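Local atomic coordinates of YrdC-like domain-containing protein (Streptococcus mutans, PDB entry 3L7V), a protein that is of unknown function but may bind double-stranded RNA and take part in tRNA modification. Residues A[104-109]-A[135-140]; A[131-136]-A[150-155]. All coordinates share one frame; numbering follows the deposited sequence.

Interaction 1: A[104-109]-A[135-140]. With SO4 (sulfate ion), chain C.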
loop_
_atom_site.group_PDB
_atom_site.type_symbol
_atom_site.label_atom_id
_atom_site.label_comp_id
_atom_site.label_asym_id
_atom_site.label_seq_id
_atom_site.Cartn_x
_atom_site.Cartn_y
_atom_site.Cartn_z
ATOM N N ARG A 104 5.826 8.365 -9.886
ATOM C CA ARG A 104 6.423 9.656 -10.238
ATOM C C ARG A 104 5.409 10.672 -10.768
ATOM O O ARG A 104 5.622 11.880 -10.669
ATOM C CB ARG A 104 7.547 9.470 -11.258
ATOM C CG ARG A 104 8.748 8.682 -10.748
ATOM C CD ARG A 104 9.813 8.576 -11.832
ATOM N NE ARG A 104 11.007 7.863 -11.394
ATOM C CZ ARG A 104 11.490 6.766 -11.971
ATOM N NH1 ARG A 104 10.894 6.231 -13.030
ATOM N NH2 ARG A 104 12.590 6.213 -11.493
ATOM N N ALA A 105 4.306 10.185 -11.321
ATOM C CA ALA A 105 3.219 11.073 -11.738
ATOM C C ALA A 105 2.425 11.676 -10.579
ATOM O O ALA A 105 1.828 12.740 -10.743
ATOM C CB ALA A 105 2.262 10.351 -12.714
ATOM N N LEU A 106 2.417 11.005 -9.420
ATOM C CA LEU A 106 1.506 11.350 -8.311
ATOM C C LEU A 106 2.142 11.991 -7.061
ATOM O O LEU A 106 1.543 12.860 -6.425
ATOM C CB LEU A 106 0.706 10.108 -7.871
ATOM C CG LEU A 106 -0.209 9.392 -8.874
ATOM C CD1 LEU A 106 -1.089 8.341 -8.174
ATOM C CD2 LEU A 106 -1.068 10.386 -9.625
ATOM N N ALA A 107 3.339 11.550 -6.701
ATOM C CA ALA A 107 3.965 11.962 -5.444
ATOM C C ALA A 107 5.163 12.879 -5.652
ATOM O O ALA A 107 5.880 12.732 -6.630
ATOM C CB ALA A 107 4.385 10.713 -4.629
ATOM N N GLN A 108 5.368 13.821 -4.731
ATOM C CA GLN A 108 6.565 14.666 -4.724
ATOM C C GLN A 108 7.770 13.841 -4.276
ATOM O O GLN A 108 7.668 13.050 -3.320
ATOM C CB GLN A 108 6.410 15.841 -3.744
ATOM C CG GLN A 108 5.366 16.870 -4.102
ATOM C CD GLN A 108 5.255 17.976 -3.065
ATOM O OE1 GLN A 108 6.233 18.346 -2.417
ATOM N NE2 GLN A 108 4.054 18.497 -2.895
ATOM N N LEU A 109 8.910 14.053 -4.933
ATOM C CA LEU A 109 10.117 13.245 -4.712
ATOM C C LEU A 109 11.396 14.100 -4.722
ATOM O O LEU A 109 11.422 15.179 -5.324
ATOM C CB LEU A 109 10.230 12.184 -5.817
ATOM C CG LEU A 109 9.663 10.760 -5.695
ATOM C CD1 LEU A 109 8.705 10.611 -4.555
ATOM C CD2 LEU A 109 9.022 10.306 -6.994
ATOM N N ALA A 135 1.048 19.119 -6.549
ATOM C CA ALA A 135 -0.083 20.049 -6.653
ATOM C C ALA A 135 -1.056 19.692 -7.773
ATOM O O ALA A 135 -2.266 19.643 -7.560
ATOM C CB ALA A 135 0.400 21.482 -6.829
ATOM N N GLU A 136 -0.518 19.450 -8.964
ATOM C CA GLU A 136 -1.350 19.225 -10.135
ATOM C C GLU A 136 -2.076 17.881 -10.057
ATOM O O GLU A 136 -3.197 17.741 -10.557
ATOM C CB GLU A 136 -0.504 19.306 -11.404
ATOM C CG GLU A 136 -1.292 19.107 -12.683
ATOM C CD GLU A 136 -1.967 20.376 -13.160
ATOM O OE1 GLU A 136 -3.200 20.500 -12.990
ATOM O OE2 GLU A 136 -1.262 21.251 -13.707
ATOM N N ALA A 137 -1.430 16.898 -9.429
ATOM C CA ALA A 137 -2.025 15.576 -9.235
ATOM C C ALA A 137 -3.196 15.642 -8.267
ATOM O O ALA A 137 -4.203 14.961 -8.444
ATOM C CB ALA A 137 -0.984 14.595 -8.721
ATOM N N TYR A 138 -3.046 16.462 -7.233
ATOM C CA TYR A 138 -4.067 16.597 -6.214
ATOM C C TYR A 138 -5.310 17.299 -6.785
ATOM O O TYR A 138 -6.444 16.984 -6.397
ATOM C CB TYR A 138 -3.503 17.328 -4.989
ATOM C CG TYR A 138 -4.420 17.336 -3.792
ATOM C CD1 TYR A 138 -4.522 16.226 -2.960
ATOM C CD2 TYR A 138 -5.190 18.450 -3.492
ATOM C CE1 TYR A 138 -5.374 16.228 -1.855
ATOM C CE2 TYR A 138 -6.039 18.462 -2.390
ATOM C CZ TYR A 138 -6.129 17.350 -1.577
ATOM O OH TYR A 138 -6.975 17.369 -0.487
ATOM N N GLU A 139 -5.097 18.233 -7.711
ATOM C CA GLU A 139 -6.217 18.851 -8.432
ATOM C C GLU A 139 -7.000 17.809 -9.218
ATOM O O GLU A 139 -8.215 17.711 -9.084
ATOM C CB GLU A 139 -5.745 19.959 -9.377
ATOM C CG GLU A 139 -5.322 21.233 -8.666
ATOM C CD GLU A 139 -6.312 21.645 -7.597
ATOM O OE1 GLU A 139 -7.526 21.675 -7.892
ATOM O OE2 GLU A 139 -5.877 21.933 -6.462
ATOM N N LYS A 140 -6.302 17.035 -10.042
ATOM C CA LYS A 140 -6.933 15.930 -10.752
ATOM C C LYS A 140 -7.663 14.985 -9.786
ATOM O O LYS A 140 -8.820 14.640 -10.013
ATOM C CB LYS A 140 -5.913 15.178 -11.599
ATOM C CG LYS A 140 -5.499 15.926 -12.861
HETATM S S SO4 C . 4.872 20.068 -7.257
HETATM O O1 SO4 C . 6.025 20.875 -6.868
HETATM O O2 SO4 C . 3.909 20.075 -6.154
HETATM O O3 SO4 C . 4.253 20.639 -8.451
HETATM O O4 SO4 C . 5.308 18.706 -7.569
#

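Interaction 2: A[131-136]-A[150-155]. With SO4 (sulfate ion), chain C.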
loop_
_atom_site.group_PDB
_atom_site.type_symbol
_atom_site.label_atom_id
_atom_site.label_comp_id
_atom_site.label_asym_id
_atom_site.label_seq_id
_atom_site.Cartn_x
_atom_site.Cartn_y
_atom_site.Cartn_z
ATOM N N LEU A 131 4.278 10.184 1.744
ATOM C CA LEU A 131 4.674 11.320 0.893
ATOM C C LEU A 131 3.545 12.367 0.660
ATOM O O LEU A 131 2.372 12.067 0.847
ATOM C CB LEU A 131 5.184 10.788 -0.459
ATOM C CG LEU A 131 6.482 9.963 -0.430
ATOM C CD1 LEU A 131 6.671 9.138 -1.711
ATOM C CD2 LEU A 131 7.707 10.865 -0.155
ATOM N N PRO A 132 3.905 13.597 0.245
ATOM C CA PRO A 132 2.907 14.596 -0.188
ATOM C C PRO A 132 2.516 14.402 -1.656
ATOM O O PRO A 132 3.292 13.827 -2.413
ATOM C CB PRO A 132 3.651 15.936 -0.052
ATOM C CG PRO A 132 5.056 15.597 0.483
ATOM C CD PRO A 132 5.276 14.135 0.178
ATOM N N TRP A 133 1.346 14.886 -2.059
ATOM C CA TRP A 133 0.940 14.853 -3.481
ATOM C C TRP A 133 1.497 16.039 -4.263
ATOM O O TRP A 133 1.623 17.144 -3.729
ATOM C CB TRP A 133 -0.594 14.853 -3.631
ATOM C CG TRP A 133 -1.262 13.548 -3.288
ATOM C CD1 TRP A 133 -1.411 13.002 -2.039
ATOM C CD2 TRP A 133 -1.888 12.633 -4.203
ATOM N NE1 TRP A 133 -2.082 11.800 -2.126
ATOM C CE2 TRP A 133 -2.391 11.555 -3.439
ATOM C CE3 TRP A 133 -2.074 12.620 -5.593
ATOM C CZ2 TRP A 133 -3.060 10.473 -4.021
ATOM C CZ3 TRP A 133 -2.741 11.543 -6.166
ATOM C CH2 TRP A 133 -3.227 10.487 -5.378
ATOM N N LYS A 134 1.818 15.813 -5.530
ATOM C CA LYS A 134 2.110 16.926 -6.441
ATOM C C LYS A 134 0.871 17.801 -6.619
ATOM O O LYS A 134 -0.229 17.287 -6.817
ATOM C CB LYS A 134 2.567 16.402 -7.799
ATOM C CG LYS A 134 3.968 15.852 -7.786
ATOM C CD LYS A 134 4.107 14.735 -8.798
ATOM C CE LYS A 134 4.710 15.233 -10.088
ATOM N NZ LYS A 134 6.151 15.494 -9.865
ATOM N N ALA A 135 1.048 19.119 -6.549
ATOM C CA ALA A 135 -0.083 20.049 -6.653
ATOM C C ALA A 135 -1.056 19.692 -7.773
ATOM O O ALA A 135 -2.266 19.643 -7.560
ATOM C CB ALA A 135 0.400 21.482 -6.829
ATOM N N GLU A 136 -0.518 19.450 -8.964
ATOM C CA GLU A 136 -1.350 19.225 -10.135
ATOM C C GLU A 136 -2.076 17.881 -10.057
ATOM O O GLU A 136 -3.197 17.741 -10.557
ATOM C CB GLU A 136 -0.504 19.306 -11.404
ATOM C CG GLU A 136 -1.292 19.107 -12.683
ATOM C CD GLU A 136 -1.967 20.376 -13.160
ATOM O OE1 GLU A 136 -3.200 20.500 -12.990
ATOM O OE2 GLU A 136 -1.262 21.251 -13.707
ATOM N N GLU A 150 -11.137 12.410 1.127
ATOM C CA GLU A 150 -11.500 12.360 2.531
ATOM C C GLU A 150 -11.053 11.026 3.147
ATOM O O GLU A 150 -10.689 10.968 4.324
ATOM C CB GLU A 150 -13.008 12.587 2.678
ATOM C CG GLU A 150 -13.579 12.345 4.058
ATOM C CD GLU A 150 -15.112 12.237 4.052
ATOM O OE1 GLU A 150 -15.707 12.111 5.149
ATOM O OE2 GLU A 150 -15.722 12.275 2.956
ATOM N N LEU A 151 -11.052 9.963 2.340
ATOM C CA LEU A 151 -10.785 8.612 2.845
ATOM C C LEU A 151 -9.430 7.975 2.435
ATOM O O LEU A 151 -9.092 6.890 2.909
ATOM C CB LEU A 151 -11.947 7.662 2.503
ATOM C CG LEU A 151 -13.306 7.848 3.199
ATOM C CD1 LEU A 151 -13.162 7.973 4.710
ATOM C CD2 LEU A 151 -14.020 9.056 2.651
HETATM N N MSE A 152 -8.655 8.633 1.576
HETATM C CA MSE A 152 -7.342 8.094 1.214
HETATM C C MSE A 152 -6.167 9.098 1.264
HETATM O O MSE A 152 -5.066 8.796 0.814
HETATM C CB MSE A 152 -7.396 7.333 -0.120
HETATM C CG MSE A 152 -8.392 7.866 -1.147
HETATM SE SE MSE A 152 -7.835 9.512 -2.033
HETATM C CE MSE A 152 -5.925 9.069 -2.320
ATOM N N THR A 153 -6.421 10.288 1.801
ATOM C CA THR A 153 -5.364 11.190 2.248
ATOM C C THR A 153 -5.696 11.591 3.677
ATOM O O THR A 153 -6.845 11.462 4.110
ATOM C CB THR A 153 -5.248 12.481 1.388
ATOM O OG1 THR A 153 -6.340 13.360 1.671
ATOM C CG2 THR A 153 -5.226 12.167 -0.095
ATOM N N ASP A 154 -4.703 12.070 4.417
ATOM C CA ASP A 154 -4.972 12.615 5.739
ATOM C C ASP A 154 -5.171 14.129 5.634
ATOM O O ASP A 154 -5.174 14.692 4.533
ATOM C CB ASP A 154 -3.858 12.257 6.731
ATOM C CG ASP A 154 -2.535 12.955 6.414
ATOM O OD1 ASP A 154 -1.661 12.974 7.295
ATOM O OD2 ASP A 154 -2.367 13.489 5.297
ATOM N N ILE A 155 -5.346 14.790 6.775
ATOM C CA ILE A 155 -5.628 16.228 6.780
ATOM C C ILE A 155 -4.451 17.091 6.295
ATOM O O ILE A 155 -4.657 18.220 5.859
ATOM C CB ILE A 155 -6.095 16.714 8.169
ATOM C CG1 ILE A 155 -5.134 16.232 9.254
ATOM C CG2 ILE A 155 -7.503 16.216 8.466
ATOM C CD1 ILE A 155 -5.592 16.554 10.661
HETATM S S SO4 C . 4.872 20.068 -7.257
HETATM O O1 SO4 C . 6.025 20.875 -6.868
HETATM O O2 SO4 C . 3.909 20.075 -6.154
HETATM O O3 SO4 C . 4.253 20.639 -8.451
HETATM O O4 SO4 C . 5.308 18.706 -7.569
#

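Interaction 1: A[104-109]-A[135-140]
The flat groups that A137 meets are the last peptide units of helix 100-106: its methyl group lies beside two of their oxygens, and no aromatic ring is involved. CB of A137 stands 3.8 Å from O of L106 and 3.9 Å from O of A105, so the methyl is shared almost evenly between the two carbonyls. Next to them, the CD2 branch of L106 comes within 4.3 Å of A137 CB and adds an apolar touch; the leucine side chain also touches W133, F161 and M183. The second flat group, the carboxamide of Q108, lies beside the sulfate, near the start of helix 135-143. With CG beside the backbone N (chi1 -67°) and the chain extended, the carboxamide has sulfate O2 over one face, 3.6 Å from NE2. No hydrogen bond forms there; the N-H is spent on O of W133, close to the amide plane. The sulfate is held by the helix start: A135 N donates to O2 at 3.0 Å, almost straight at 175°. No hydrogen bond links the two segments directly, and they meet through van der Waals contact. The carbonyl end of one helix thus rests on a methyl group of the other, while the first turn of helix 135-143 offers a backbone N-H to an anion. The helix dipole would probably favour that bond, although the sulfate probably derives from the crystallisation liquor.

Interaction 2: A[131-136]-A[150-155]
W133 contributes about half of the buried surface, and its indole meets M152 and T153 side by side. CZ2 of the six-membered ring is 3.6 Å from CE of the selenomethionine M152, whose chain bends beyond CB to bring its terminal methyl to the ring. At the five-membered ring, CG2 of T153 lies 3.8 Å from NE1 of W133. Both methyls approach the indole obliquely, and both side chains run roughly at right angles to that of the tryptophan. The rotation of T153 divides its branches: OG1 sits between the backbone N and the carbonyl carbon (chi1 73°) and bonds to O of E149, while CG2 is left for the indole. The polar NE1 is not lost in this apolar setting, because it hydrogen-bonds to OG of S159, which also bonds to O of M152. One serine therefore ties together the two sides of the contact. The surroundings are those of a buried core: L141 of helix 135-143 touches both W133 and M152, L78 of helix 75-85 packs on M152, and F161 of strand 158-163, the neighbour of strand 127-132, meets the indole ring with the planes inclined at about 55°.

In the fold
The centres of the two interactions lie about 9 Å apart, on the same side of the chain's centre, and both fall within the family's sequence range. Along the chain the order is 104-109, 131-136, 135-140 and 150-155, with A135 and E136 common to both contacts. Strand 127-132 leads through W133 and K134 into helix 135-143: interaction 1 sets that helix against the end of helix 100-106, whereas interaction 2 buries the preceding tryptophan against M152 and T153, at the short helix 149-152. Backbone L106 O and K134 N, 3.1 Å apart, probably form a hydrogen bond that couples them. Together they pack the end of helix 100-106 and the approach to helix 135-143 beside strands 127-132 and 158-163 of the mixed sheet.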